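PDB 6M6U: protein adenylyltransferase MntA from Shewanella oneidensis MR-1, which adenylylates its cognate toxin HepT on a tyrosine, adding three AMP units in succession from ATP and so neutralising the toxin. Local coordinates for residues Q112-Q115 with A116-Q119. The protein carries 2 engineered substitutions. Numbering follows the deposited sequence.
Sequences QHLQ and AERQ
R118 sets CG between its own backbone N and carbonyl carbon (chi1 73°) and then runs extended to NE, back along the helix toward Q115. Q115 bends at chi2 (-67°), which brings its amide round to meet the guanidinium. The grip is side-on: two R118 nitrogens donate hydrogen bonds to one oxygen. R118 NE lies 2.8 Å from Q115 OE1, nearly in line with the C=O bond. R118 NH2 reaches the same Q115 OE1 at 3.1 Å, from above the amide plane. That oxygen sits in the guanidinium plane, while the two flat groups are turned 57° apart. L114 CD2 lies over one guanidinium face, toward its rim. Nearer the backbone, L114 CG packs on R118 CD at 3.7 Å. E117 crosses L114 at about a right angle, with E117 OE1 3.9 Å from L114 CD1. The backbone bond from R118 N to L114 O (2.9 Å) continues the helical pattern of E117 N to H113 O. E117 makes a salt bridge with R97 and a hydrogen bond with S69 of one HepT chain. R118 NH1 bonds to P66 O of that chain, and NH2 makes a salt bridge with D3 of another HepT chain. The two bonds to Q115 probably help hold the guanidinium where it meets the toxin. This is an i to i+3 side-chain contact on the long C-terminal helix 97-125, which is important for interaction with HepT.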
ATOM      1  N   GLN E 112     -34.580   2.411   1.097  1.00 44.26           N
ATOM      2  CA  GLN E 112     -35.587   1.359   1.031  1.00 43.58           C
ATOM      3  C   GLN E 112     -35.873   0.960  -0.412  1.00 43.03           C
ATOM      4  O   GLN E 112     -35.992  -0.231  -0.716  1.00 43.60           O
ATOM      5  CB  GLN E 112     -36.857   1.811   1.744  1.00 43.28           C
ATOM      6  CG  GLN E 112     -36.703   1.808   3.259  1.00 41.09           C
ATOM      7  CD  GLN E 112     -37.894   2.397   3.978  1.00 41.78           C
ATOM      8  OE1 GLN E 112     -38.809   2.934   3.359  1.00 40.83           O
ATOM      9  NE2 GLN E 112     -37.889   2.295   5.300  1.00 46.72           N
ATOM     10  N   HIS E 113     -35.960   1.938  -1.318  1.00 42.59           N
ATOM     11  CA  HIS E 113     -36.149   1.615  -2.730  1.00 49.32           C
ATOM     12  C   HIS E 113     -34.933   0.912  -3.314  1.00 47.96           C
ATOM     13  O   HIS E 113     -35.080   0.043  -4.181  1.00 46.99           O
ATOM     14  CB  HIS E 113     -36.455   2.874  -3.539  1.00 53.40           C
ATOM     15  CG  HIS E 113     -37.873   3.337  -3.424  1.00 56.83           C
ATOM     16  ND1 HIS E 113     -38.250   4.383  -2.609  1.00 58.08           N
ATOM     17  CD2 HIS E 113     -39.005   2.895  -4.020  1.00 60.16           C
ATOM     18  CE1 HIS E 113     -39.555   4.566  -2.710  1.00 60.94           C
ATOM     19  NE2 HIS E 113     -40.037   3.676  -3.559  1.00 62.29           N
ATOM     20  N   LEU E 114     -33.730   1.269  -2.856  1.00 47.84           N
ATOM     21  CA  LEU E 114     -32.534   0.580  -3.331  1.00 43.40           C
ATOM     22  C   LEU E 114     -32.517  -0.873  -2.869  1.00 45.74           C
ATOM     23  O   LEU E 114     -32.150  -1.769  -3.639  1.00 49.23           O
ATOM     24  CB  LEU E 114     -31.277   1.308  -2.854  1.00 44.15           C
ATOM     25  CG  LEU E 114     -29.995   0.560  -3.232  1.00 45.60           C
ATOM     26  CD1 LEU E 114     -29.828   0.510  -4.756  1.00 30.47           C
ATOM     27  CD2 LEU E 114     -28.759   1.150  -2.549  1.00 47.44           C
ATOM     28  N   GLN E 115     -32.919  -1.127  -1.620  1.00 44.48           N
ATOM     29  CA  GLN E 115     -32.922  -2.492  -1.100  1.00 45.97           C
ATOM     30  C   GLN E 115     -33.850  -3.397  -1.899  1.00 50.31           C
ATOM     31  O   GLN E 115     -33.499  -4.546  -2.200  1.00 53.94           O
ATOM     32  CB  GLN E 115     -33.321  -2.495   0.374  1.00 45.86           C
ATOM     33  CG  GLN E 115     -32.227  -2.009   1.297  1.00 53.42           C
ATOM     34  CD  GLN E 115     -31.034  -2.948   1.328  1.00 52.34           C
ATOM     35  OE1 GLN E 115     -30.270  -3.039   0.365  1.00 52.75           O
ATOM     36  NE2 GLN E 115     -30.878  -3.661   2.436  1.00 49.64           N
ATOM     37  N   ALA E 116     -35.043  -2.905  -2.242  1.00 40.84           N
ATOM     38  CA  ALA E 116     -35.925  -3.682  -3.105  1.00 45.70           C
ATOM     39  C   ALA E 116     -35.279  -3.926  -4.465  1.00 45.46           C
ATOM     40  O   ALA E 116     -35.346  -5.039  -5.000  1.00 52.16           O
ATOM     41  CB  ALA E 116     -37.277  -2.975  -3.258  1.00 39.65           C
ATOM     42  N   GLU E 117     -34.624  -2.906  -5.027  1.00 43.11           N
ATOM     43  CA  GLU E 117     -34.028  -3.036  -6.358  1.00 46.41           C
ATOM     44  C   GLU E 117     -32.901  -4.064  -6.384  1.00 46.23           C
ATOM     45  O   GLU E 117     -32.736  -4.791  -7.371  1.00 49.42           O
ATOM     46  CB  GLU E 117     -33.498  -1.682  -6.834  1.00 45.93           C
ATOM     47  CG  GLU E 117     -34.561  -0.673  -7.238  1.00 51.31           C
ATOM     48  CD  GLU E 117     -33.987   0.723  -7.416  1.00 59.04           C
ATOM     49  OE1 GLU E 117     -32.758   0.888  -7.245  1.00 58.79           O
ATOM     50  OE2 GLU E 117     -34.761   1.654  -7.726  1.00 63.92           O
ATOM     51  N   ARG E 118     -32.096  -4.126  -5.325  1.00 48.44           N
ATOM     52  CA  ARG E 118     -30.846  -4.874  -5.363  1.00 45.35           C
ATOM     53  C   ARG E 118     -30.850  -6.100  -4.458  1.00 45.86           C
ATOM     54  O   ARG E 118     -29.798  -6.729  -4.286  1.00 44.56           O
ATOM     55  CB  ARG E 118     -29.683  -3.962  -4.980  1.00 42.18           C
ATOM     56  CG  ARG E 118     -29.668  -3.637  -3.502  1.00 41.55           C
ATOM     57  CD  ARG E 118     -28.491  -2.778  -3.123  1.00 40.19           C
ATOM     58  NE  ARG E 118     -28.398  -2.653  -1.676  1.00 44.33           N
ATOM     59  CZ  ARG E 118     -27.285  -2.329  -1.027  1.00 45.92           C
ATOM     60  NH1 ARG E 118     -26.165  -2.100  -1.708  1.00 38.07           N
ATOM     61  NH2 ARG E 118     -27.295  -2.241   0.297  1.00 43.73           N
ATOM     62  N   GLN E 119     -31.998  -6.452  -3.871  1.00 47.75           N
ATOM     63  CA  GLN E 119     -32.034  -7.583  -2.946  1.00 54.96           C
ATOM     64  C   GLN E 119     -31.560  -8.865  -3.620  1.00 61.27           C
ATOM     65  O   GLN E 119     -30.882  -9.687  -2.994  1.00 66.74           O
ATOM     66  CB  GLN E 119     -33.445  -7.757  -2.377  1.00 59.86           C
ATOM     67  CG  GLN E 119     -33.563  -8.838  -1.307  1.00 64.84           C
ATOM     68  CD  GLN E 119     -32.792  -8.506  -0.036  1.00 71.77           C
ATOM     69  OE1 GLN E 119     -32.739  -7.352   0.395  1.00 73.47           O
ATOM     70  NE2 GLN E 119     -32.186  -9.522   0.566  1.00 75.62           N
TER